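Local coordinates for ABC transporter sugar binding protein (Xanthomonas axonopodis pv. citri, PDB 3UOR) that probably binds maltose or a related sugar in the periplasm and hands it to the membrane part of an ABC importer, at residues E72-A77 with D81-V86; T68-K73 with N91-E96; R145-R150 with S160-T165; K151-E156 with Y258-L263. One frame throughout, in Å; residues are numbered along the deposited sequence.

Interaction 1: E72-A77 with D81-V86; sequences EKLLTA and DGLPDV
A77 and G82 lie closest along the two backbones, with CA atoms 4.6 Å apart, where helix 67-79 ends and the chain turns back. The amide N of G82 donates to A77 O at 2.7 Å, and the bond is almost straight at 176°. D81 N also comes near A77 O, but its angle is too poor for a bond. D81 has positive phi (57°), which lets the chain reverse here. From G82 the segment 81-86 runs on as an irregular loop toward strand 86-90.

L83 carries most of the side-chain contact from the loop. Its CD2 branch sits 3.7 Å from A77 CB and 3.5 Å from the carbonyl O of L74. The side chains of L74 and L83 cross at about a right angle and meet through their CD2 methyls, 4.2 Å apart. L74 CD2 also reaches P84 CD, at 4.4 Å. W35 of strand 30-36 packs against L74, A77 and P84, and F308 touches L74, L83 and P84. The apolar cluster thus continues into the sheet side of the fold. L83 packs back on the helix just beyond the turn. The G82 N to A77 O bond, with D81 as the C-prime residue, makes this a Schellman motif closing the helix.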
loop_
_atom_site.group_PDB
_atom_site.type_symbol
_atom_site.label_atom_id
_atom_site.label_comp_id
_atom_site.label_asym_id
_atom_site.label_seq_id
_atom_site.Cartn_x
_atom_site.Cartn_y
_atom_site.Cartn_z
ATOM N N GLU A 72 -12.997 11.885 9.413
ATOM C CA GLU A 72 -13.821 12.899 10.060
ATOM C C GLU A 72 -14.113 12.518 11.494
ATOM O O GLU A 72 -14.011 13.346 12.399
ATOM C CB GLU A 72 -15.147 13.083 9.331
ATOM C CG GLU A 72 -15.111 14.070 8.189
ATOM C CD GLU A 72 -16.498 14.367 7.654
ATOM O OE1 GLU A 72 -17.391 14.693 8.469
ATOM O OE2 GLU A 72 -16.694 14.270 6.421
ATOM N N LYS A 73 -14.506 11.267 11.706
ATOM C CA LYS A 73 -14.868 10.849 13.051
ATOM C C LYS A 73 -13.701 11.086 14.017
ATOM O O LYS A 73 -13.908 11.414 15.187
ATOM C CB LYS A 73 -15.329 9.389 13.071
ATOM C CG LYS A 73 -15.709 8.896 14.462
ATOM C CD LYS A 73 -16.644 7.699 14.421
ATOM C CE LYS A 73 -17.360 7.540 15.760
ATOM N NZ LYS A 73 -18.419 6.491 15.743
ATOM N N LEU A 74 -12.479 10.945 13.508
ATOM C CA LEU A 74 -11.276 11.067 14.327
ATOM C C LEU A 74 -10.937 12.515 14.634
ATOM O O LEU A 74 -10.761 12.873 15.795
ATOM C CB LEU A 74 -10.092 10.380 13.656
ATOM C CG LEU A 74 -10.014 8.866 13.875
ATOM C CD1 LEU A 74 -8.996 8.242 12.928
ATOM C CD2 LEU A 74 -9.695 8.529 15.333
ATOM N N LEU A 75 -10.830 13.343 13.600
ATOM C CA LEU A 75 -10.661 14.777 13.799
ATOM C C LEU A 75 -11.746 15.289 14.742
ATOM O O LEU A 75 -11.482 16.085 15.642
ATOM C CB LEU A 75 -10.732 15.523 12.467
ATOM C CG LEU A 75 -9.572 15.284 11.505
ATOM C CD1 LEU A 75 -9.724 16.172 10.282
ATOM C CD2 LEU A 75 -8.249 15.552 12.205
ATOM N N THR A 76 -12.965 14.804 14.532
ATOM C CA THR A 76 -14.102 15.167 15.368
ATOM C C THR A 76 -13.942 14.691 16.811
ATOM O O THR A 76 -14.067 15.482 17.748
ATOM C CB THR A 76 -15.417 14.614 14.783
ATOM O OG1 THR A 76 -15.802 15.400 13.644
ATOM C CG2 THR A 76 -16.526 14.641 15.832
ATOM N N ALA A 77 -13.675 13.400 16.988
ATOM C CA ALA A 77 -13.462 12.850 18.321
ATOM C C ALA A 77 -12.301 13.554 19.013
ATOM O O ALA A 77 -12.318 13.746 20.229
ATOM C CB ALA A 77 -13.211 11.355 18.251
ATOM N N ASP A 81 -12.527 15.552 22.555
ATOM C CA ASP A 81 -11.863 14.783 23.603
ATOM C C ASP A 81 -12.418 13.359 23.772
ATOM O O ASP A 81 -12.527 12.855 24.892
ATOM C CB ASP A 81 -11.949 15.539 24.927
ATOM C CG ASP A 81 -10.882 15.108 25.914
ATOM O OD1 ASP A 81 -10.620 15.878 26.865
ATOM O OD2 ASP A 81 -10.300 14.012 25.744
ATOM N N GLY A 82 -12.750 12.706 22.662
ATOM C CA GLY A 82 -13.348 11.381 22.716
ATOM C C GLY A 82 -12.669 10.341 21.848
ATOM O O GLY A 82 -13.330 9.462 21.286
ATOM N N LEU A 83 -11.346 10.440 21.741
ATOM C CA LEU A 83 -10.550 9.482 20.977
ATOM C C LEU A 83 -10.482 8.129 21.679
ATOM O O LEU A 83 -10.470 8.058 22.902
ATOM C CB LEU A 83 -9.126 10.007 20.777
ATOM C CG LEU A 83 -8.944 11.292 19.979
ATOM C CD1 LEU A 83 -7.466 11.650 19.911
ATOM C CD2 LEU A 83 -9.543 11.140 18.581
ATOM N N PRO A 84 -10.421 7.045 20.898
ATOM C CA PRO A 84 -10.281 5.722 21.505
ATOM C C PRO A 84 -8.872 5.562 22.052
ATOM O O PRO A 84 -8.043 6.448 21.859
ATOM C CB PRO A 84 -10.498 4.784 20.325
ATOM C CG PRO A 84 -10.022 5.573 19.148
ATOM C CD PRO A 84 -10.370 6.998 19.427
ATOM N N ASP A 85 -8.603 4.451 22.726
ATOM C CA ASP A 85 -7.262 4.176 23.235
ATOM C C ASP A 85 -6.366 3.670 22.127
ATOM O O ASP A 85 -5.267 4.183 21.917
ATOM C CB ASP A 85 -7.325 3.129 24.342
ATOM C CG ASP A 85 -8.313 3.503 25.427
ATOM O OD1 ASP A 85 -9.364 2.833 25.543
ATOM O OD2 ASP A 85 -8.048 4.491 26.136
ATOM N N VAL A 86 -6.840 2.651 21.426
ATOM C CA VAL A 86 -6.088 2.090 20.322
ATOM C C VAL A 86 -6.843 2.323 19.015
ATOM O O VAL A 86 -8.078 2.314 18.976
ATOM C CB VAL A 86 -5.809 0.605 20.556
ATOM C CG1 VAL A 86 -5.053 0.002 19.367
ATOM C CG2 VAL A 86 -5.020 0.439 21.843
#

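Interaction 2: T68-K73 with N91-E96; sequences TAAHEK and NTWLPE
H71 reaches across to W93 and E96 at once. Its CG stands anti to the backbone N (chi1 -163°), which carries the imidazole off helix 67-79 toward segment 91-96. The imidazole turns its edge to the indole face, with the planes at 89°. H71 CD2 lies 3.9 Å above the indole plane of W93. The centroids of the H71 ring and the W93 six-membered ring are 5.1 Å apart. This is a T-shaped stack. H71 CB adds a CH-pi contact over the same six-membered ring. A70 CB instead meets the indole at its edge, 4.0 Å from W93 CH2.

E96 comes from the opposite direction on an extended chain. H71 NE2 donates to E96 OE1 at 3.0 Å, with an N-H...O angle of 149°. OE1 lies close to the imidazole plane, but NE2 approaches it from above the carboxylate plane. Stack and bond together probably restrain the rotation of the imidazole. The nearby carboxylate would probably favour a proton on NE2 and may stabilise a positively charged ring.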
loop_
_atom_site.group_PDB
_atom_site.type_symbol
_atom_site.label_atom_id
_atom_site.label_comp_id
_atom_site.label_asym_id
_atom_site.label_seq_id
_atom_site.Cartn_x
_atom_site.Cartn_y
_atom_site.Cartn_z
ATOM N N THR A 68 -14.543 5.666 4.870
ATOM C CA THR A 68 -14.967 6.929 4.277
ATOM C C THR A 68 -15.384 7.964 5.320
ATOM O O THR A 68 -15.475 9.152 5.013
ATOM C CB THR A 68 -16.117 6.718 3.275
ATOM O OG1 THR A 68 -17.223 6.094 3.941
ATOM C CG2 THR A 68 -15.656 5.837 2.132
ATOM N N ALA A 69 -15.640 7.512 6.544
ATOM C CA ALA A 69 -16.054 8.401 7.628
ATOM C C ALA A 69 -15.023 8.454 8.744
ATOM O O ALA A 69 -15.163 9.215 9.700
ATOM C CB ALA A 69 -17.377 7.949 8.185
ATOM N N ALA A 70 -13.987 7.637 8.621
ATOM C CA ALA A 70 -13.021 7.472 9.693
ATOM C C ALA A 70 -12.226 8.742 9.960
ATOM O O ALA A 70 -12.033 9.125 11.113
ATOM C CB ALA A 70 -12.093 6.334 9.377
ATOM N N HIS A 71 -11.764 9.394 8.900
ATOM C CA HIS A 71 -10.954 10.596 9.059
ATOM C C HIS A 71 -11.712 11.750 9.723
ATOM O O HIS A 71 -11.138 12.508 10.499
ATOM C CB HIS A 71 -10.376 11.057 7.725
ATOM C CG HIS A 71 -9.247 12.024 7.874
ATOM N ND1 HIS A 71 -9.444 13.363 8.137
ATOM C CD2 HIS A 71 -7.905 11.843 7.824
ATOM C CE1 HIS A 71 -8.272 13.968 8.231
ATOM N NE2 HIS A 71 -7.323 13.067 8.045
ATOM N N GLU A 72 -12.997 11.885 9.413
ATOM C CA GLU A 72 -13.821 12.899 10.060
ATOM C C GLU A 72 -14.113 12.518 11.494
ATOM O O GLU A 72 -14.011 13.346 12.399
ATOM C CB GLU A 72 -15.147 13.083 9.331
ATOM C CG GLU A 72 -15.111 14.070 8.189
ATOM C CD GLU A 72 -16.498 14.367 7.654
ATOM O OE1 GLU A 72 -17.391 14.693 8.469
ATOM O OE2 GLU A 72 -16.694 14.270 6.421
ATOM N N LYS A 73 -14.506 11.267 11.706
ATOM C CA LYS A 73 -14.868 10.849 13.051
ATOM C C LYS A 73 -13.701 11.086 14.017
ATOM O O LYS A 73 -13.908 11.414 15.187
ATOM C CB LYS A 73 -15.329 9.389 13.071
ATOM C CG LYS A 73 -15.709 8.896 14.462
ATOM C CD LYS A 73 -16.644 7.699 14.421
ATOM C CE LYS A 73 -17.360 7.540 15.760
ATOM N NZ LYS A 73 -18.419 6.491 15.743
ATOM N N ASN A 91 -1.484 4.243 6.986
ATOM C CA ASN A 91 -0.183 4.792 7.331
ATOM C C ASN A 91 0.184 6.129 6.667
ATOM O O ASN A 91 1.192 6.722 7.017
ATOM C CB ASN A 91 0.927 3.732 7.270
ATOM C CG ASN A 91 1.065 3.134 5.923
ATOM O OD1 ASN A 91 0.596 3.715 4.950
ATOM N ND2 ASN A 91 1.704 1.959 5.838
ATOM N N THR A 92 -0.632 6.622 5.737
ATOM C CA THR A 92 -0.386 7.955 5.186
ATOM C C THR A 92 -1.081 9.020 6.043
ATOM O O THR A 92 -0.847 10.214 5.879
ATOM C CB THR A 92 -0.802 8.099 3.692
ATOM O OG1 THR A 92 -2.159 7.713 3.533
ATOM C CG2 THR A 92 0.059 7.223 2.800
ATOM N N TRP A 93 -1.921 8.569 6.968
ATOM C CA TRP A 93 -2.569 9.449 7.932
ATOM C C TRP A 93 -1.674 9.792 9.121
ATOM O O TRP A 93 -1.929 10.760 9.816
ATOM C CB TRP A 93 -3.856 8.814 8.461
ATOM C CG TRP A 93 -4.912 8.670 7.434
ATOM C CD1 TRP A 93 -4.799 8.937 6.102
ATOM C CD2 TRP A 93 -6.255 8.222 7.641
ATOM N NE1 TRP A 93 -5.987 8.681 5.467
ATOM C CE2 TRP A 93 -6.898 8.244 6.391
ATOM C CE3 TRP A 93 -6.974 7.809 8.760
ATOM C CZ2 TRP A 93 -8.219 7.868 6.232
ATOM C CZ3 TRP A 93 -8.282 7.436 8.600
ATOM C CH2 TRP A 93 -8.896 7.472 7.347
ATOM N N LEU A 94 -0.644 8.993 9.376
ATOM C CA LEU A 94 0.216 9.210 10.550
ATOM C C LEU A 94 0.787 10.624 10.657
ATOM O O LEU A 94 0.726 11.224 11.729
ATOM C CB LEU A 94 1.371 8.210 10.571
ATOM C CG LEU A 94 1.394 7.137 11.646
ATOM C CD1 LEU A 94 0.072 6.410 11.687
ATOM C CD2 LEU A 94 2.522 6.178 11.359
ATOM N N PRO A 95 1.373 11.153 9.561
ATOM C CA PRO A 95 2.029 12.459 9.678
ATOM C C PRO A 95 1.062 13.520 10.173
ATOM O O PRO A 95 1.437 14.368 10.969
ATOM C CB PRO A 95 2.463 12.754 8.245
ATOM C CG PRO A 95 2.703 11.422 7.661
ATOM C CD PRO A 95 1.597 10.562 8.229
ATOM N N GLU A 96 -0.183 13.455 9.728
ATOM C CA GLU A 96 -1.178 14.408 10.176
ATOM C C GLU A 96 -1.479 14.273 11.663
ATOM O O GLU A 96 -1.424 15.260 12.401
ATOM C CB GLU A 96 -2.470 14.291 9.369
ATOM C CG GLU A 96 -3.537 15.280 9.842
ATOM C CD GLU A 96 -4.739 15.340 8.921
ATOM O OE1 GLU A 96 -4.744 14.616 7.899
ATOM O OE2 GLU A 96 -5.675 16.114 9.214
#

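Interaction 3: R145-R150 with S160-T165; sequences RLLFYR and SQMPKT
M162 and Y149 make the tight part of this contact. The M162 side chain lies across one face of the tyrosine ring. M162 CG is 3.7 Å from the centroid of the Y149 ring and only 6° off the normal, a CH-pi contact over the centre. M162 SD follows at 3.9 Å from the centroid, shifted toward the CB end of the ring, and touches Y149 CG at 3.6 Å. Bends at chi2 (-70°) and chi3 (-86°) fold the chain back so that M162 CE continues past Y149 CB to L147 CD1, 3.7 Å away. F261 and A287 also touch M162, from strands on the two flanks of strand 134-150.

The looser side is the outer part of the loop. S160, Q161 and K164 are exposed and make no contact with the strand. Q161 NE2 instead donates to S160 OG at 2.7 Å, a bond within the loop. P163 turns to helix 166-180, where T165 is the N-cap. The loop lies between helices 151-156 and 166-180, and its methionine packs on part of one face of the mixed sheet through a Met-aromatic contact.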
loop_
_atom_site.group_PDB
_atom_site.type_symbol
_atom_site.label_atom_id
_atom_site.label_comp_id
_atom_site.label_asym_id
_atom_site.label_seq_id
_atom_site.Cartn_x
_atom_site.Cartn_y
_atom_site.Cartn_z
ATOM N N ARG A 145 1.433 -3.437 -4.206
ATOM C CA ARG A 145 0.844 -3.813 -5.492
ATOM C C ARG A 145 1.870 -4.482 -6.384
ATOM O O ARG A 145 2.990 -4.011 -6.503
ATOM C CB ARG A 145 0.306 -2.552 -6.203
ATOM C CG ARG A 145 -0.647 -1.715 -5.325
ATOM C CD ARG A 145 -1.793 -2.582 -4.818
ATOM N NE ARG A 145 -2.609 -1.889 -3.820
ATOM C CZ ARG A 145 -3.527 -0.968 -4.113
ATOM N NH1 ARG A 145 -3.752 -0.626 -5.384
ATOM N NH2 ARG A 145 -4.221 -0.386 -3.136
ATOM N N LEU A 146 1.496 -5.588 -7.011
ATOM C CA LEU A 146 2.444 -6.314 -7.851
ATOM C C LEU A 146 1.638 -7.030 -8.934
ATOM O O LEU A 146 0.430 -6.799 -9.054
ATOM C CB LEU A 146 3.300 -7.279 -6.991
ATOM C CG LEU A 146 2.606 -8.245 -6.028
ATOM C CD1 LEU A 146 1.581 -9.102 -6.761
ATOM C CD2 LEU A 146 3.613 -9.146 -5.238
ATOM N N LEU A 147 2.269 -7.899 -9.721
ATOM C CA LEU A 147 1.576 -8.495 -10.871
ATOM C C LEU A 147 0.894 -9.824 -10.599
ATOM O O LEU A 147 1.548 -10.788 -10.254
ATOM C CB LEU A 147 2.548 -8.694 -12.042
ATOM C CG LEU A 147 3.342 -7.467 -12.485
ATOM C CD1 LEU A 147 4.446 -7.897 -13.435
ATOM C CD2 LEU A 147 2.436 -6.433 -13.152
ATOM N N PHE A 148 -0.418 -9.874 -10.776
ATOM C CA PHE A 148 -1.131 -11.137 -10.922
ATOM C C PHE A 148 -1.013 -11.480 -12.391
ATOM O O PHE A 148 -1.144 -10.596 -13.229
ATOM C CB PHE A 148 -2.615 -10.965 -10.550
ATOM C CG PHE A 148 -2.847 -10.801 -9.084
ATOM C CD1 PHE A 148 -3.355 -11.850 -8.324
ATOM C CD2 PHE A 148 -2.527 -9.623 -8.451
ATOM C CE1 PHE A 148 -3.556 -11.709 -6.957
ATOM C CE2 PHE A 148 -2.717 -9.484 -7.073
ATOM C CZ PHE A 148 -3.236 -10.525 -6.333
ATOM N N TYR A 149 -0.770 -12.748 -12.716
ATOM C CA TYR A 149 -0.546 -13.129 -14.104
ATOM C C TYR A 149 -1.118 -14.482 -14.470
ATOM O O TYR A 149 -1.206 -15.374 -13.624
ATOM C CB TYR A 149 0.941 -13.098 -14.461
ATOM C CG TYR A 149 1.777 -14.165 -13.801
ATOM C CD1 TYR A 149 2.170 -14.051 -12.462
ATOM C CD2 TYR A 149 2.182 -15.288 -14.514
ATOM C CE1 TYR A 149 2.952 -15.037 -11.848
ATOM C CE2 TYR A 149 2.963 -16.277 -13.917
ATOM C CZ TYR A 149 3.346 -16.147 -12.587
ATOM O OH TYR A 149 4.128 -17.117 -12.020
ATOM N N ARG A 150 -1.509 -14.611 -15.740
ATOM C CA ARG A 150 -1.929 -15.884 -16.314
ATOM C C ARG A 150 -0.704 -16.652 -16.799
ATOM O O ARG A 150 -0.054 -16.250 -17.771
ATOM C CB ARG A 150 -2.895 -15.653 -17.474
ATOM C CG ARG A 150 -4.253 -15.067 -17.052
ATOM C CD ARG A 150 -5.253 -16.171 -16.747
ATOM N NE ARG A 150 -5.344 -17.151 -17.845
ATOM C CZ ARG A 150 -6.193 -17.053 -18.868
ATOM N NH1 ARG A 150 -7.033 -16.028 -18.944
ATOM N NH2 ARG A 150 -6.214 -17.984 -19.814
ATOM N N SER A 160 8.477 -18.887 -19.541
ATOM C CA SER A 160 8.226 -19.594 -18.303
ATOM C C SER A 160 8.562 -18.714 -17.097
ATOM O O SER A 160 8.125 -18.995 -15.986
ATOM C CB SER A 160 9.072 -20.862 -18.236
ATOM O OG SER A 160 10.426 -20.548 -17.945
ATOM N N GLN A 161 9.361 -17.671 -17.321
ATOM C CA GLN A 161 9.758 -16.739 -16.263
ATOM C C GLN A 161 9.008 -15.419 -16.415
ATOM O O GLN A 161 8.830 -14.909 -17.529
ATOM C CB GLN A 161 11.258 -16.422 -16.375
ATOM C CG GLN A 161 12.174 -17.639 -16.401
ATOM C CD GLN A 161 11.935 -18.541 -15.230
ATOM O OE1 GLN A 161 12.260 -18.199 -14.088
ATOM N NE2 GLN A 161 11.352 -19.708 -15.497
ATOM N N MET A 162 8.565 -14.852 -15.302
ATOM C CA MET A 162 8.055 -13.493 -15.337
ATOM C C MET A 162 9.262 -12.573 -15.451
ATOM O O MET A 162 10.351 -12.927 -15.010
ATOM C CB MET A 162 7.213 -13.172 -14.096
ATOM C CG MET A 162 5.798 -13.721 -14.157
ATOM S SD MET A 162 4.792 -12.859 -15.377
ATOM C CE MET A 162 4.240 -11.493 -14.335
ATOM N N PRO A 163 9.076 -11.402 -16.085
ATOM C CA PRO A 163 10.106 -10.363 -16.258
ATOM C C PRO A 163 10.512 -9.765 -14.920
ATOM O O PRO A 163 9.660 -9.709 -14.029
ATOM C CB PRO A 163 9.384 -9.283 -17.077
ATOM C CG PRO A 163 7.905 -9.502 -16.765
ATOM C CD PRO A 163 7.776 -11.005 -16.655
ATOM N N LYS A 164 11.767 -9.331 -14.777
ATOM C CA LYS A 164 12.199 -8.697 -13.532
ATOM C C LYS A 164 12.696 -7.287 -13.758
ATOM O O LYS A 164 12.764 -6.496 -12.814
ATOM C CB LYS A 164 13.302 -9.507 -12.837
ATOM C CG LYS A 164 12.888 -10.916 -12.440
ATOM C CD LYS A 164 14.000 -11.609 -11.646
ATOM C CE LYS A 164 13.540 -12.976 -11.166
ATOM N NZ LYS A 164 14.370 -13.456 -10.022
ATOM N N THR A 165 13.073 -6.977 -14.999
ATOM C CA THR A 165 13.456 -5.621 -15.337
ATOM C C THR A 165 12.370 -4.967 -16.187
ATOM O O THR A 165 11.593 -5.641 -16.863
ATOM C CB THR A 165 14.751 -5.586 -16.129
ATOM O OG1 THR A 165 14.477 -6.012 -17.468
ATOM C CG2 THR A 165 15.790 -6.526 -15.500
#

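Interaction 4: K151-E156 with Y258-L263; sequences KDLLRE and YYAFYL
L153, A260 and F261 have the most surface buried here, and L154 comes close behind. L153 points from helix 151-156 at the start of strand 259-264, and its CA lies 6.2 Å from that of A260. The CD2 branch does the touching. L153 CD2 rests 4.1 Å from both CA and CB of A260. A260 has only a methyl, which faces the helix and lets the leucine settle against the backbone. The chain turns a corner at this alanine.

F261, the next residue, sends its ring toward L154. The meeting is at the ring edge: L154 CD1 lies near the ring plane, 4.3 Å from F261 CZ. The L154 side chain starts with CG anti to the backbone N (chi1 180°), and CD1 is the branch that reaches the phenylalanine. The contact places a short helix beside the mixed sheet of an alpha/beta periplasmic binding protein. That helix directly follows strand 134-150, and this strand pairs antiparallel with 259-264.

Helix 166-180 adds V172, which touches both L154 and F261, and I176, which touches A260 and F261. At the first turn of helix 151-156, D152 OD1 accepts a weak bond from L153 N, 2.8 Å long. D152 OD2 forms a salt bridge to R150.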
loop_
_atom_site.group_PDB
_atom_site.type_symbol
_atom_site.label_atom_id
_atom_site.label_comp_id
_atom_site.label_asym_id
_atom_site.label_seq_id
_atom_site.Cartn_x
_atom_site.Cartn_y
_atom_site.Cartn_z
ATOM N N LYS A 151 -0.382 -17.746 -16.107
ATOM C CA LYS A 151 0.777 -18.571 -16.439
ATOM C C LYS A 151 0.685 -19.149 -17.845
ATOM O O LYS A 151 1.653 -19.118 -18.608
ATOM C CB LYS A 151 0.933 -19.714 -15.436
ATOM C CG LYS A 151 1.266 -19.264 -14.032
ATOM C CD LYS A 151 1.453 -20.455 -13.092
ATOM C CE LYS A 151 1.744 -19.982 -11.663
ATOM N NZ LYS A 151 1.791 -21.094 -10.671
ATOM N N ASP A 152 -0.480 -19.690 -18.171
ATOM C CA ASP A 152 -0.716 -20.233 -19.502
ATOM C C ASP A 152 -0.495 -19.170 -20.584
ATOM O O ASP A 152 0.226 -19.409 -21.546
ATOM C CB ASP A 152 -2.118 -20.843 -19.587
ATOM C CG ASP A 152 -3.214 -19.870 -19.170
ATOM O OD1 ASP A 152 -2.899 -18.861 -18.510
ATOM O OD2 ASP A 152 -4.395 -20.116 -19.498
ATOM N N LEU A 153 -1.082 -17.987 -20.420
ATOM C CA LEU A 153 -0.906 -16.924 -21.418
ATOM C C LEU A 153 0.559 -16.487 -21.524
ATOM O O LEU A 153 1.040 -16.156 -22.602
ATOM C CB LEU A 153 -1.808 -15.725 -21.106
ATOM C CG LEU A 153 -3.210 -15.682 -21.735
ATOM C CD1 LEU A 153 -3.914 -17.013 -21.606
ATOM C CD2 LEU A 153 -4.087 -14.554 -21.156
ATOM N N LEU A 154 1.270 -16.492 -20.398
ATOM C CA LEU A 154 2.689 -16.148 -20.386
ATOM C C LEU A 154 3.497 -17.175 -21.187
ATOM O O LEU A 154 4.373 -16.816 -21.988
ATOM C CB LEU A 154 3.211 -16.089 -18.951
ATOM C CG LEU A 154 4.689 -15.738 -18.809
ATOM C CD1 LEU A 154 4.959 -14.321 -19.297
ATOM C CD2 LEU A 154 5.106 -15.881 -17.358
ATOM N N ARG A 155 3.191 -18.450 -20.962
ATOM C CA ARG A 155 3.829 -19.561 -21.667
ATOM C C ARG A 155 3.509 -19.538 -23.168
ATOM O O ARG A 155 4.380 -19.797 -24.004
ATOM C CB ARG A 155 3.423 -20.908 -21.023
ATOM C CG ARG A 155 3.856 -22.165 -21.813
ATOM C CD ARG A 155 3.568 -23.457 -21.046
ATOM N NE ARG A 155 2.405 -23.355 -20.171
ATOM C CZ ARG A 155 2.476 -23.299 -18.842
ATOM N NH1 ARG A 155 3.668 -23.350 -18.247
ATOM N NH2 ARG A 155 1.358 -23.193 -18.104
ATOM N N GLU A 156 2.275 -19.191 -23.519
ATOM C CA GLU A 156 1.912 -19.110 -24.927
ATOM C C GLU A 156 2.692 -18.019 -25.631
ATOM O O GLU A 156 3.020 -18.149 -26.806
ATOM C CB GLU A 156 0.406 -18.939 -25.102
ATOM C CG GLU A 156 -0.330 -20.215 -24.682
ATOM C CD GLU A 156 -1.827 -20.044 -24.562
ATOM O OE1 GLU A 156 -2.366 -19.034 -25.074
ATOM O OE2 GLU A 156 -2.458 -20.934 -23.955
ATOM N N TYR A 258 -8.764 -11.339 -21.484
ATOM C CA TYR A 258 -8.774 -9.960 -21.991
ATOM C C TYR A 258 -7.433 -9.259 -21.732
ATOM O O TYR A 258 -7.038 -8.357 -22.467
ATOM C CB TYR A 258 -9.930 -9.154 -21.373
ATOM C CG TYR A 258 -10.094 -7.730 -21.908
ATOM C CD1 TYR A 258 -10.036 -7.457 -23.273
ATOM C CD2 TYR A 258 -10.346 -6.666 -21.046
ATOM C CE1 TYR A 258 -10.200 -6.156 -23.760
ATOM C CE2 TYR A 258 -10.516 -5.363 -21.524
ATOM C CZ TYR A 258 -10.438 -5.117 -22.875
ATOM O OH TYR A 258 -10.607 -3.828 -23.333
ATOM N N TYR A 259 -6.739 -9.680 -20.678
ATOM C CA TYR A 259 -5.390 -9.202 -20.400
ATOM C C TYR A 259 -4.665 -10.253 -19.579
ATOM O O TYR A 259 -5.288 -10.940 -18.771
ATOM C CB TYR A 259 -5.416 -7.852 -19.662
ATOM C CG TYR A 259 -6.495 -7.739 -18.610
ATOM C CD1 TYR A 259 -7.704 -7.114 -18.894
ATOM C CD2 TYR A 259 -6.308 -8.261 -17.341
ATOM C CE1 TYR A 259 -8.685 -7.016 -17.954
ATOM C CE2 TYR A 259 -7.296 -8.173 -16.384
ATOM C CZ TYR A 259 -8.483 -7.550 -16.698
ATOM O OH TYR A 259 -9.471 -7.440 -15.748
ATOM N N ALA A 260 -3.353 -10.361 -19.785
ATOM C CA ALA A 260 -2.537 -11.378 -19.135
ATOM C C ALA A 260 -2.079 -11.008 -17.717
ATOM O O ALA A 260 -1.954 -11.894 -16.838
ATOM C CB ALA A 260 -1.332 -11.686 -20.015
ATOM N N PHE A 261 -1.797 -9.715 -17.507
ATOM C CA PHE A 261 -1.357 -9.203 -16.200
ATOM C C PHE A 261 -2.359 -8.225 -15.610
ATOM O O PHE A 261 -3.036 -7.469 -16.324
ATOM C CB PHE A 261 -0.014 -8.450 -16.284
ATOM C CG PHE A 261 1.117 -9.236 -16.890
ATOM C CD1 PHE A 261 1.118 -10.622 -16.882
ATOM C CD2 PHE A 261 2.209 -8.571 -17.444
ATOM C CE1 PHE A 261 2.181 -11.333 -17.420
ATOM C CE2 PHE A 261 3.268 -9.272 -17.988
ATOM C CZ PHE A 261 3.258 -10.654 -17.974
ATOM N N TYR A 262 -2.398 -8.202 -14.286
ATOM C CA TYR A 262 -3.195 -7.251 -13.542
ATOM C C TYR A 262 -2.324 -6.780 -12.378
ATOM O O TYR A 262 -1.887 -7.585 -11.552
ATOM C CB TYR A 262 -4.482 -7.921 -13.061
ATOM C CG TYR A 262 -5.400 -7.059 -12.223
ATOM C CD1 TYR A 262 -5.698 -5.755 -12.587
ATOM C CD2 TYR A 262 -6.019 -7.578 -11.097
ATOM C CE1 TYR A 262 -6.560 -4.976 -11.823
ATOM C CE2 TYR A 262 -6.894 -6.805 -10.318
ATOM C CZ TYR A 262 -7.151 -5.511 -10.686
ATOM O OH TYR A 262 -8.004 -4.757 -9.919
ATOM N N LEU A 263 -2.043 -5.481 -12.340
ATOM C CA LEU A 263 -1.205 -4.912 -11.302
ATOM C C LEU A 263 -2.041 -4.499 -10.093
ATOM O O LEU A 263 -2.704 -3.469 -10.128
ATOM C CB LEU A 263 -0.445 -3.716 -11.859
ATOM C CG LEU A 263 0.897 -3.375 -11.211
ATOM C CD1 LEU A 263 1.581 -2.286 -11.999
ATOM C CD2 LEU A 263 0.678 -2.958 -9.751
#

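How the interactions relate
The four contacts form two pairs on opposite sides of the chain's centre. Interactions 1 and 2 share helix 67-79 and overlap at E72 and K73. Interaction 1 involves the C-terminal end of the helix, interaction 2 an earlier turn, and L75 packs on E96 between them. Interactions 3 and 4 meet through neighbouring strands 134-150 and 259-264, with probable backbone bonds from F148 N to Y262 O and from R150 N to A260 O. Interaction 4 is buried; the other three are partly buried. Polar side-chain bonding across the segments occurs only in interaction 2. Interaction 1 joins a backbone bond to apolar contacts, interaction 3 relies on sulfur and ring, and interaction 4 on aliphatic and aromatic carbon.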